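Local coordinates for putative reductase (Peptoclostridium difficile, PDB 5J6C), which binds flavin mononucleotide and probably reduces nitro compounds, metronidazole perhaps among them, as a flavin-dependent oxidoreductase of the nitroreductase family, at residues 33-37 and 185-189; 84-88 and 157-162; 138-144 and 170-176. One frame throughout, in Å; residues are numbered along the deposited sequence.

In the fold
Contact 3 lies at the centre of the chain and is almost wholly buried: two antiparallel strands, 137-142 and 168-177, joined by backbone hydrogen bonds, with mainly apolar side chains on the face of Ile141 and Ile173 and the flavin ring along one edge. Contact 2 packs against it, since Ile158 of helix 154-162, the helix linking those two strands, meets Val143 and Ile173; its inner half is apolar and its outer half polar. Contact 1 lies farther out, about 21 Å from contact 3 centre to centre and on the other side of the chain's centre from contact 2. There arginines and a tyrosine surround the FMN phosphate, so contacts 1 and 3 hold opposite ends of one cofactor. All three touch the second subunit.

Contact 1 (33-37 and 185-189); sequences LKKRR and AYNDS. With FMN (flavin mononucleotide), chain C.
The Tyr186 ring has Leu33 O and Arg36 O at its edge, while Arg37 CD approaches it obliquely, 3.6 Å from Tyr186 CE2. Both guanidinium groups turn an edge to the same phosphate, forming part of the FMN phosphate site of this nitroreductase fold. Arg36 sends NH1 to FMN O1P at 2.9 Å in a nearly straight bond (166°). Its chain leaves with CG anti to the backbone N (chi1 -176°), then bends at chi2 and chi3, which brings the guanidinium round to the phosphate. Arg37 grips FMN O2P with two nitrogens, NE at 3.0 Å and NH2 at 3.1 Å, and NH1 bonds to the Lys184 carbonyl, fixing the rotation of the group. Its plane stands 48° from the Tyr186 ring, and the cation-pi attraction is at most weak. A backbone bond ties the two segments together: Tyr186 N donates to Lys34 O at 2.8 Å. Leu61 of the second subunit packs on both Lys34 and Tyr186. At the outer end the extended Lys34 chain runs past Tyr186 O to a salt bridge, NZ meeting Asp188 OD1 at 2.9 Å from above the carboxylate plane; Asp188 OD1 also pairs with Lys57 NZ of the second subunit.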
loop_
_atom_site.group_PDB
_atom_site.type_symbol
_atom_site.label_atom_id
_atom_site.label_comp_id
_atom_site.label_asym_id
_atom_site.label_seq_id
_atom_site.Cartn_x
_atom_site.Cartn_y
_atom_site.Cartn_z
ATOM N N LEU A 33 6.215 -2.511 -13.480
ATOM C CA LEU A 33 5.317 -1.465 -12.980
ATOM C C LEU A 33 4.916 -0.476 -14.069
ATOM O O LEU A 33 3.814 0.085 -14.013
ATOM C CB LEU A 33 5.960 -0.705 -11.825
ATOM C CG LEU A 33 6.109 -1.444 -10.506
ATOM C CD1 LEU A 33 6.817 -0.513 -9.555
ATOM C CD2 LEU A 33 4.743 -1.880 -9.946
ATOM N N LYS A 34 5.795 -0.230 -15.048
ATOM C CA LYS A 34 5.430 0.642 -16.160
ATOM C C LYS A 34 4.261 0.084 -16.966
ATOM O O LYS A 34 3.493 0.852 -17.559
ATOM C CB LYS A 34 6.632 0.864 -17.075
ATOM C CG LYS A 34 7.691 1.813 -16.536
ATOM C CD LYS A 34 8.774 2.009 -17.586
ATOM C CE LYS A 34 9.836 2.983 -17.135
ATOM N NZ LYS A 34 10.943 3.040 -18.141
ATOM N N LYS A 35 4.113 -1.236 -17.009
ATOM C CA LYS A 35 3.034 -1.872 -17.752
ATOM C C LYS A 35 1.769 -2.084 -16.923
ATOM O O LYS A 35 0.765 -2.547 -17.474
ATOM C CB LYS A 35 3.500 -3.221 -18.318
ATOM C CG LYS A 35 4.490 -3.103 -19.471
ATOM C CD LYS A 35 4.735 -4.458 -20.159
ATOM C CE LYS A 35 5.641 -5.385 -19.345
ATOM N NZ LYS A 35 4.920 -6.210 -18.313
ATOM N N ARG A 36 1.794 -1.778 -15.619
ATOM C CA ARG A 36 0.617 -1.899 -14.758
ATOM C C ARG A 36 -0.290 -0.689 -14.963
ATOM O O ARG A 36 0.080 0.435 -14.607
ATOM C CB ARG A 36 1.020 -2.009 -13.287
ATOM C CG ARG A 36 -0.183 -2.224 -12.375
ATOM C CD ARG A 36 -0.111 -1.446 -11.046
ATOM N NE ARG A 36 0.153 -0.028 -11.268
ATOM C CZ ARG A 36 -0.766 0.880 -11.589
ATOM N NH1 ARG A 36 -2.048 0.543 -11.711
ATOM N NH2 ARG A 36 -0.386 2.139 -11.796
ATOM N N ARG A 37 -1.478 -0.921 -15.530
ATOM C CA ARG A 37 -2.503 0.099 -15.741
ATOM C C ARG A 37 -3.831 -0.419 -15.205
ATOM O O ARG A 37 -4.124 -1.610 -15.323
ATOM C CB ARG A 37 -2.670 0.457 -17.222
ATOM C CG ARG A 37 -1.400 0.936 -17.913
ATOM C CD ARG A 37 -0.920 2.261 -17.321
ATOM N NE ARG A 37 -2.048 3.129 -16.989
ATOM C CZ ARG A 37 -2.700 3.882 -17.870
ATOM N NH1 ARG A 37 -2.331 3.889 -19.146
ATOM N NH2 ARG A 37 -3.724 4.632 -17.475
ATOM N N ALA A 185 1.525 1.882 -21.666
ATOM C CA ALA A 185 2.481 1.760 -20.579
ATOM C C ALA A 185 3.080 3.117 -20.215
ATOM O O ALA A 185 3.162 4.036 -21.036
ATOM C CB ALA A 185 3.600 0.791 -20.959
ATOM N N TYR A 186 3.507 3.228 -18.963
ATOM C CA TYR A 186 4.127 4.451 -18.479
ATOM C C TYR A 186 5.517 4.646 -19.087
ATOM O O TYR A 186 6.212 3.692 -19.442
ATOM C CB TYR A 186 4.222 4.434 -16.951
ATOM C CG TYR A 186 2.912 4.769 -16.240
ATOM C CD1 TYR A 186 2.371 6.055 -16.300
ATOM C CD2 TYR A 186 2.227 3.805 -15.509
ATOM C CE1 TYR A 186 1.176 6.362 -15.654
ATOM C CE2 TYR A 186 1.041 4.095 -14.869
ATOM C CZ TYR A 186 0.517 5.376 -14.947
ATOM O OH TYR A 186 -0.664 5.668 -14.305
ATOM N N ASN A 187 5.910 5.907 -19.178
ATOM C CA ASN A 187 7.155 6.385 -19.753
ATOM C C ASN A 187 8.089 6.865 -18.653
ATOM O O ASN A 187 7.631 7.314 -17.601
ATOM C CB ASN A 187 6.872 7.575 -20.677
ATOM C CG ASN A 187 7.502 7.426 -21.995
ATOM O OD1 ASN A 187 7.390 6.375 -22.617
ATOM N ND2 ASN A 187 8.207 8.467 -22.442
ATOM N N ASP A 188 9.403 6.832 -18.921
ATOM C CA ASP A 188 10.332 7.577 -18.075
ATOM C C ASP A 188 9.879 9.021 -17.937
ATOM O O ASP A 188 9.978 9.615 -16.859
ATOM C CB ASP A 188 11.754 7.538 -18.647
ATOM C CG ASP A 188 12.528 6.303 -18.224
ATOM O OD1 ASP A 188 12.062 5.581 -17.330
ATOM O OD2 ASP A 188 13.614 6.055 -18.785
ATOM N N SER A 189 9.367 9.596 -19.027
ATOM C CA SER A 189 8.952 10.991 -19.027
ATOM C C SER A 189 7.695 11.216 -18.201
ATOM O O SER A 189 7.421 12.355 -17.815
ATOM C CB SER A 189 8.719 11.465 -20.459
ATOM O OG SER A 189 7.547 10.869 -20.979
HETATM N N1 FMN C . -10.419 3.876 -10.046
HETATM C C2 FMN C . -11.797 3.879 -10.182
HETATM O O2 FMN C . -12.314 3.721 -11.277
HETATM N N3 FMN C . -12.618 4.051 -9.089
HETATM C C4 FMN C . -12.072 4.248 -7.837
HETATM O O4 FMN C . -12.783 4.410 -6.848
HETATM C C4A FMN C . -10.695 4.270 -7.694
HETATM N N5 FMN C . -10.173 4.458 -6.437
HETATM C C5A FMN C . -8.815 4.441 -6.265
HETATM C C6 FMN C . -8.305 4.638 -4.989
HETATM C C7 FMN C . -6.948 4.624 -4.794
HETATM C C7M FMN C . -6.398 4.823 -3.417
HETATM C C8 FMN C . -6.104 4.426 -5.863
HETATM C C8M FMN C . -4.634 4.406 -5.632
HETATM C C9 FMN C . -6.599 4.234 -7.140
HETATM C C9A FMN C . -7.973 4.246 -7.345
HETATM N N10 FMN C . -8.500 4.062 -8.615
HETATM C C10 FMN C . -9.868 4.073 -8.796
HETATM C "C1'" FMN C . -7.590 3.848 -9.790
HETATM C "C2'" FMN C . -6.961 5.167 -10.263
HETATM O "O2'" FMN C . -7.872 5.894 -11.069
HETATM C "C3'" FMN C . -5.662 4.883 -11.023
HETATM O "O3'" FMN C . -4.842 4.061 -10.228
HETATM C "C4'" FMN C . -4.896 6.164 -11.365
HETATM O "O4'" FMN C . -5.700 6.965 -12.206
HETATM C "C5'" FMN C . -3.571 5.834 -12.057
HETATM O "O5'" FMN C . -3.861 5.202 -13.285
HETATM P P FMN C . -3.347 3.704 -13.566
HETATM O O1P FMN C . -3.664 2.837 -12.366
HETATM O O2P FMN C . -4.030 3.129 -14.787
HETATM O O3P FMN C . -1.853 3.780 -13.757
HETATM O O HOH W 1 14.178 3.239 -18.539
#

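Contact 2 (84-88 and 157-162); sequences NLSQC and YIREEL
Tyr157 brings its ring up to the backbone at the end of helix 79-86, with Gln87 O over one face and Cys88 CA approaching obliquely, 3.6 Å from Tyr157 CD2. CG lies anti to the backbone N (chi1 177°), which carries the ring across to the other segment and puts the hydroxyl beside Asn84 O. There Tyr157 OH donates to Asn84 O at 2.9 Å, from above the carbonyl plane. The carbonyl also takes the N-H of Gln87, which comes from the opposite face of that plane, so two donors grip the oxygen where the helix is ending. The ring is further held by a stack with Tyr148.

One helical turn after Tyr157, Glu161 crosses Asn84 at about a right angle, their carboxylate and amide planes 60° apart. Asn84 ND2 donates to Glu161 OE2 at 2.8 Å, meeting the carboxylate from above its plane, while Asn84 CB lies 3.4 Å from Glu161 CD.

This seam joins helix 79-86, which follows strand 71-76, to helix 154-162, which connects the two strands 137-142 and 168-177 of the antiparallel sheet. On its sheet-facing side the contact is apolar. Leu85 CD2 sits 3.9 Å from Ile158 CG2, the side chains again crossing nearly perpendicularly, and Leu85 CD1 lies 4.3 Å from Leu162 CD2. Cys88 CB lies 3.8 Å from Ile158 CD1. Beneath them Leu85 rests on Val76 and Leu162 on Ile74, and Ile158 covers Val170 and Ile173. Asn200 of the second subunit packs on Leu162.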
loop_
_atom_site.group_PDB
_atom_site.type_symbol
_atom_site.label_atom_id
_atom_site.label_comp_id
_atom_site.label_asym_id
_atom_site.label_seq_id
_atom_site.Cartn_x
_atom_site.Cartn_y
_atom_site.Cartn_z
ATOM N N ASN A 84 -24.705 -5.980 -7.155
ATOM C CA ASN A 84 -24.997 -5.257 -5.920
ATOM C C ASN A 84 -23.821 -4.377 -5.507
ATOM O O ASN A 84 -23.995 -3.199 -5.193
ATOM C CB ASN A 84 -25.344 -6.243 -4.807
ATOM C CG ASN A 84 -26.623 -7.018 -5.089
ATOM O OD1 ASN A 84 -27.397 -6.661 -5.973
ATOM N ND2 ASN A 84 -26.842 -8.086 -4.339
ATOM N N LEU A 85 -22.606 -4.932 -5.551
ATOM C CA LEU A 85 -21.432 -4.187 -5.112
ATOM C C LEU A 85 -21.055 -3.065 -6.077
ATOM O O LEU A 85 -20.453 -2.073 -5.655
ATOM C CB LEU A 85 -20.260 -5.150 -4.913
ATOM C CG LEU A 85 -20.423 -6.068 -3.691
ATOM C CD1 LEU A 85 -19.357 -7.135 -3.677
ATOM C CD2 LEU A 85 -20.417 -5.261 -2.366
ATOM N N SER A 86 -21.395 -3.190 -7.363
ATOM C CA SER A 86 -21.115 -2.106 -8.304
ATOM C C SER A 86 -21.928 -0.856 -8.003
ATOM O O SER A 86 -21.612 0.224 -8.528
ATOM C CB SER A 86 -21.401 -2.559 -9.734
ATOM O OG SER A 86 -22.797 -2.614 -9.958
ATOM N N GLN A 87 -22.979 -0.984 -7.193
ATOM C CA GLN A 87 -23.813 0.134 -6.770
ATOM C C GLN A 87 -23.345 0.780 -5.464
ATOM O O GLN A 87 -24.071 1.607 -4.908
ATOM C CB GLN A 87 -25.265 -0.333 -6.612
ATOM C CG GLN A 87 -26.075 -0.366 -7.897
ATOM C CD GLN A 87 -26.337 1.023 -8.445
ATOM O OE1 GLN A 87 -25.711 1.440 -9.421
ATOM N NE2 GLN A 87 -27.256 1.756 -7.811
ATOM N N CYS A 88 -22.152 0.433 -4.962
ATOM C CA CYS A 88 -21.773 0.871 -3.618
ATOM C C CYS A 88 -21.542 2.373 -3.541
ATOM O O CYS A 88 -21.615 2.949 -2.452
ATOM C CB CYS A 88 -20.520 0.134 -3.140
ATOM S SG CYS A 88 -19.011 0.563 -4.021
ATOM N N TYR A 157 -23.024 0.241 3.314
ATOM C CA TYR A 157 -23.725 -0.479 2.253
ATOM C C TYR A 157 -23.090 -1.846 1.987
ATOM O O TYR A 157 -23.790 -2.865 1.904
ATOM C CB TYR A 157 -23.744 0.371 0.988
ATOM C CG TYR A 157 -24.378 -0.317 -0.184
ATOM C CD1 TYR A 157 -25.755 -0.319 -0.351
ATOM C CD2 TYR A 157 -23.599 -0.977 -1.130
ATOM C CE1 TYR A 157 -26.343 -0.957 -1.433
ATOM C CE2 TYR A 157 -24.177 -1.622 -2.218
ATOM C CZ TYR A 157 -25.551 -1.606 -2.366
ATOM O OH TYR A 157 -26.125 -2.254 -3.444
ATOM N N ILE A 158 -21.757 -1.892 1.884
ATOM C CA ILE A 158 -21.083 -3.148 1.564
ATOM C C ILE A 158 -21.193 -4.134 2.725
ATOM O O ILE A 158 -21.439 -5.329 2.515
ATOM C CB ILE A 158 -19.618 -2.881 1.160
ATOM C CG1 ILE A 158 -19.599 -2.100 -0.158
ATOM C CG2 ILE A 158 -18.854 -4.192 0.994
ATOM C CD1 ILE A 158 -18.267 -1.467 -0.493
ATOM N N ARG A 159 -21.031 -3.660 3.963
ATOM C CA ARG A 159 -21.150 -4.567 5.100
ATOM C C ARG A 159 -22.532 -5.210 5.154
ATOM O O ARG A 159 -22.657 -6.386 5.509
ATOM C CB ARG A 159 -20.854 -3.839 6.409
ATOM C CG ARG A 159 -19.397 -3.465 6.613
ATOM C CD ARG A 159 -19.130 -3.021 8.049
ATOM N NE ARG A 159 -19.390 -1.596 8.277
ATOM C CZ ARG A 159 -20.307 -1.118 9.121
ATOM N NH1 ARG A 159 -21.051 -1.955 9.837
ATOM N NH2 ARG A 159 -20.479 0.201 9.260
ATOM N N GLU A 160 -23.585 -4.453 4.819
ATOM C CA GLU A 160 -24.916 -5.050 4.749
ATOM C C GLU A 160 -24.992 -6.071 3.622
ATOM O O GLU A 160 -25.613 -7.131 3.767
ATOM C CB GLU A 160 -25.973 -3.966 4.549
ATOM C CG GLU A 160 -26.120 -3.024 5.726
ATOM C CD GLU A 160 -26.841 -3.667 6.910
ATOM O OE1 GLU A 160 -27.508 -4.717 6.711
ATOM O OE2 GLU A 160 -26.745 -3.115 8.036
ATOM N N GLU A 161 -24.363 -5.764 2.488
ATOM C CA GLU A 161 -24.447 -6.647 1.336
ATOM C C GLU A 161 -23.704 -7.951 1.591
ATOM O O GLU A 161 -24.153 -9.020 1.168
ATOM C CB GLU A 161 -23.894 -5.931 0.107
ATOM C CG GLU A 161 -23.935 -6.768 -1.155
ATOM C CD GLU A 161 -25.351 -7.180 -1.510
ATOM O OE1 GLU A 161 -26.273 -6.343 -1.343
ATOM O OE2 GLU A 161 -25.531 -8.342 -1.933
ATOM N N LEU A 162 -22.577 -7.889 2.302
ATOM C CA LEU A 162 -21.738 -9.059 2.538
ATOM C C LEU A 162 -21.843 -9.592 3.969
ATOM O O LEU A 162 -21.078 -10.489 4.345
ATOM C CB LEU A 162 -20.282 -8.722 2.196
ATOM C CG LEU A 162 -20.061 -8.288 0.745
ATOM C CD1 LEU A 162 -18.598 -8.033 0.532
ATOM C CD2 LEU A 162 -20.567 -9.364 -0.225
#

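Contact 3 (138-144 and 170-176); sequences SCWIQVR and VECIISI. With FMN (flavin mononucleotide), chain C.
Strands 137-142 and 168-177 form an antiparallel pair in the central sheet of the nitroreductase fold, and the first, outermost within this chain, lines the FMN site. Hydrogen-bonded pairs Cys139-Ser175 and Ile141-Ile173 exchange backbone bonds; the shortest, Ile141 N to Ile173 O, is 2.7 Å. Past the strand end, Val143 N and Arg144 N both donate to Glu171 O from the same face of its plane.

Trp140 lies between the cofactor and the second strand. Cys172 SG sits over one face, 3.9 Å from the centroid of the six-membered ring in a sulfur-aromatic contact, and Cys172 CB makes a CH-pi contact with the five-membered ring. FMN C6 and, offset toward the rim, its methyl C7M lie over the opposite face. Glu171 OE1 stands at the edge of the indole, 3.5 Å from Trp140 CZ2. The indole's rotation is fixed by Trp140 NE1, which donates to Gln142 OE1 at 2.8 Å, and the same amide's NE2 passes the chain on to Arg144 O along a nearly straight line (174°), in the amide plane. Gln142 NE2 and Arg144 NE also meet Glu118 OE2 of the second subunit, whereas the Arg144-Glu171 salt bridge is long.

Ile141 and Ile173 lie on the sheet face opposite to Trp140 and Cys172. Val143, just past the strand, packs by CG2 on Ile173 CG1 and by CG1 on Val170 CG1 (3.6 Å). At the flavin ring, Gln142 N donates to FMN O4 at 3.1 Å and Cys139 SG lies 3.4 Å from FMN N1.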
loop_
_atom_site.group_PDB
_atom_site.type_symbol
_atom_site.label_atom_id
_atom_site.label_comp_id
_atom_site.label_asym_id
_atom_site.label_seq_id
_atom_site.Cartn_x
_atom_site.Cartn_y
_atom_site.Cartn_z
ATOM N N SER A 138 -6.646 -5.172 -13.149
ATOM C CA SER A 138 -7.419 -4.923 -11.938
ATOM C C SER A 138 -7.637 -3.426 -11.769
ATOM O O SER A 138 -7.003 -2.601 -12.431
ATOM C CB SER A 138 -6.736 -5.536 -10.697
ATOM O OG SER A 138 -5.597 -4.785 -10.291
ATOM N N CYS A 139 -8.559 -3.082 -10.871
ATOM C CA CYS A 139 -8.811 -1.688 -10.550
ATOM C C CYS A 139 -9.261 -1.575 -9.103
ATOM O O CYS A 139 -10.102 -2.354 -8.641
ATOM C CB CYS A 139 -9.866 -1.072 -11.468
ATOM S SG CYS A 139 -9.845 0.726 -11.291
ATOM N N TRP A 140 -8.685 -0.612 -8.399
ATOM C CA TRP A 140 -9.049 -0.331 -7.022
ATOM C C TRP A 140 -10.333 0.490 -7.011
ATOM O O TRP A 140 -10.468 1.459 -7.764
ATOM C CB TRP A 140 -7.888 0.415 -6.356
ATOM C CG TRP A 140 -8.007 0.925 -4.935
ATOM C CD1 TRP A 140 -8.991 1.718 -4.414
ATOM C CD2 TRP A 140 -7.037 0.742 -3.878
ATOM N NE1 TRP A 140 -8.701 2.023 -3.096
ATOM C CE2 TRP A 140 -7.517 1.427 -2.745
ATOM C CE3 TRP A 140 -5.825 0.043 -3.783
ATOM C CZ2 TRP A 140 -6.823 1.446 -1.527
ATOM C CZ3 TRP A 140 -5.135 0.058 -2.575
ATOM C CH2 TRP A 140 -5.642 0.755 -1.460
ATOM N N ILE A 141 -11.288 0.091 -6.182
ATOM C CA ILE A 141 -12.520 0.843 -5.981
ATOM C C ILE A 141 -12.495 1.354 -4.546
ATOM O O ILE A 141 -12.591 0.560 -3.603
ATOM C CB ILE A 141 -13.762 -0.019 -6.249
ATOM C CG1 ILE A 141 -13.755 -0.511 -7.697
ATOM C CG2 ILE A 141 -15.042 0.763 -5.940
ATOM C CD1 ILE A 141 -14.838 -1.494 -7.985
ATOM N N GLN A 142 -12.345 2.671 -4.376
ATOM C CA GLN A 142 -12.241 3.259 -3.045
ATOM C C GLN A 142 -13.569 3.147 -2.299
ATOM O O GLN A 142 -14.621 3.484 -2.846
ATOM C CB GLN A 142 -11.820 4.724 -3.162
ATOM C CG GLN A 142 -11.561 5.421 -1.845
ATOM C CD GLN A 142 -10.408 4.803 -1.055
ATOM O OE1 GLN A 142 -9.473 4.253 -1.632
ATOM N NE2 GLN A 142 -10.474 4.896 0.274
ATOM N N VAL A 143 -13.518 2.698 -1.036
ATOM C CA VAL A 143 -14.693 2.591 -0.171
ATOM C C VAL A 143 -14.590 3.509 1.043
ATOM O O VAL A 143 -15.508 4.293 1.326
ATOM C CB VAL A 143 -14.937 1.130 0.272
ATOM C CG1 VAL A 143 -16.098 1.062 1.277
ATOM C CG2 VAL A 143 -15.223 0.258 -0.956
ATOM N N ARG A 144 -13.487 3.414 1.792
ATOM C CA ARG A 144 -13.293 4.296 2.932
ATOM C C ARG A 144 -13.425 5.749 2.489
ATOM O O ARG A 144 -12.920 6.134 1.432
ATOM C CB ARG A 144 -11.918 4.056 3.572
ATOM C CG ARG A 144 -11.766 4.745 4.920
ATOM C CD ARG A 144 -10.338 4.695 5.460
ATOM N NE ARG A 144 -9.421 5.508 4.669
ATOM C CZ ARG A 144 -9.148 6.782 4.922
ATOM N NH1 ARG A 144 -8.295 7.448 4.153
ATOM N NH2 ARG A 144 -9.731 7.393 5.947
ATOM N N VAL A 170 -14.603 -1.369 5.684
ATOM C CA VAL A 170 -14.287 -1.740 4.307
ATOM C C VAL A 170 -13.344 -0.703 3.724
ATOM O O VAL A 170 -13.655 0.491 3.706
ATOM C CB VAL A 170 -15.549 -1.877 3.438
ATOM C CG1 VAL A 170 -15.160 -2.373 2.041
ATOM C CG2 VAL A 170 -16.540 -2.827 4.082
ATOM N N GLU A 171 -12.184 -1.158 3.254
ATOM C CA GLU A 171 -11.179 -0.259 2.705
ATOM C C GLU A 171 -11.425 0.014 1.230
ATOM O O GLU A 171 -11.505 1.173 0.810
ATOM C CB GLU A 171 -9.774 -0.847 2.902
ATOM C CG GLU A 171 -8.694 -0.127 2.103
ATOM C CD GLU A 171 -8.605 1.356 2.431
ATOM O OE1 GLU A 171 -8.330 2.162 1.522
ATOM O OE2 GLU A 171 -8.819 1.725 3.600
ATOM N N CYS A 172 -11.582 -1.042 0.440
ATOM C CA CYS A 172 -11.678 -0.920 -1.004
ATOM C C CYS A 172 -12.103 -2.268 -1.563
ATOM O O CYS A 172 -12.017 -3.296 -0.881
ATOM C CB CYS A 172 -10.335 -0.494 -1.613
ATOM S SG CYS A 172 -9.009 -1.723 -1.341
ATOM N N ILE A 173 -12.575 -2.247 -2.803
ATOM C CA ILE A 173 -12.805 -3.452 -3.592
ATOM C C ILE A 173 -11.782 -3.484 -4.724
ATOM O O ILE A 173 -11.560 -2.468 -5.396
ATOM C CB ILE A 173 -14.231 -3.490 -4.163
ATOM C CG1 ILE A 173 -15.253 -3.100 -3.093
ATOM C CG2 ILE A 173 -14.541 -4.878 -4.725
ATOM C CD1 ILE A 173 -16.663 -3.328 -3.527
ATOM N N ILE A 174 -11.164 -4.644 -4.941
ATOM C CA ILE A 174 -10.302 -4.849 -6.104
ATOM C C ILE A 174 -11.077 -5.714 -7.088
ATOM O O ILE A 174 -11.367 -6.879 -6.798
ATOM C CB ILE A 174 -8.961 -5.504 -5.746
ATOM C CG1 ILE A 174 -8.234 -4.741 -4.637
ATOM C CG2 ILE A 174 -8.073 -5.580 -6.990
ATOM C CD1 ILE A 174 -7.733 -3.378 -5.060
ATOM N N SER A 175 -11.420 -5.154 -8.247
ATOM C CA SER A 175 -12.002 -5.939 -9.332
ATOM C C SER A 175 -10.877 -6.500 -10.187
ATOM O O SER A 175 -9.894 -5.810 -10.453
ATOM C CB SER A 175 -12.933 -5.096 -10.200
ATOM O OG SER A 175 -12.189 -4.192 -10.974
ATOM N N ILE A 176 -11.021 -7.759 -10.594
ATOM C CA ILE A 176 -9.945 -8.523 -11.223
ATOM C C ILE A 176 -10.512 -9.271 -12.428
ATOM O O ILE A 176 -11.654 -9.731 -12.398
ATOM C CB ILE A 176 -9.308 -9.507 -10.215
ATOM C CG1 ILE A 176 -8.828 -8.762 -8.953
ATOM C CG2 ILE A 176 -8.170 -10.329 -10.859
ATOM C CD1 ILE A 176 -8.280 -9.679 -7.868
HETATM N N1 FMN C . -10.419 3.876 -10.046
HETATM C C2 FMN C . -11.797 3.879 -10.182
HETATM O O2 FMN C . -12.314 3.721 -11.277
HETATM N N3 FMN C . -12.618 4.051 -9.089
HETATM C C4 FMN C . -12.072 4.248 -7.837
HETATM O O4 FMN C . -12.783 4.410 -6.848
HETATM C C4A FMN C . -10.695 4.270 -7.694
HETATM N N5 FMN C . -10.173 4.458 -6.437
HETATM C C5A FMN C . -8.815 4.441 -6.265
HETATM C C6 FMN C . -8.305 4.638 -4.989
HETATM C C7 FMN C . -6.948 4.624 -4.794
HETATM C C7M FMN C . -6.398 4.823 -3.417
HETATM C C8 FMN C . -6.104 4.426 -5.863
HETATM C C8M FMN C . -4.634 4.406 -5.632
HETATM C C9 FMN C . -6.599 4.234 -7.140
HETATM C C9A FMN C . -7.973 4.246 -7.345
HETATM N N10 FMN C . -8.500 4.062 -8.615
HETATM C C10 FMN C . -9.868 4.073 -8.796
HETATM C "C1'" FMN C . -7.590 3.848 -9.790
HETATM C "C2'" FMN C . -6.961 5.167 -10.263
HETATM O "O2'" FMN C . -7.872 5.894 -11.069
HETATM C "C3'" FMN C . -5.662 4.883 -11.023
HETATM O "O3'" FMN C . -4.842 4.061 -10.228
HETATM C "C4'" FMN C . -4.896 6.164 -11.365
HETATM O "O4'" FMN C . -5.700 6.965 -12.206
HETATM C "C5'" FMN C . -3.571 5.834 -12.057
HETATM O "O5'" FMN C . -3.861 5.202 -13.285
HETATM P P FMN C . -3.347 3.704 -13.566
HETATM O O1P FMN C . -3.664 2.837 -12.366
HETATM O O2P FMN C . -4.030 3.129 -14.787
HETATM O O3P FMN C . -1.853 3.780 -13.757
#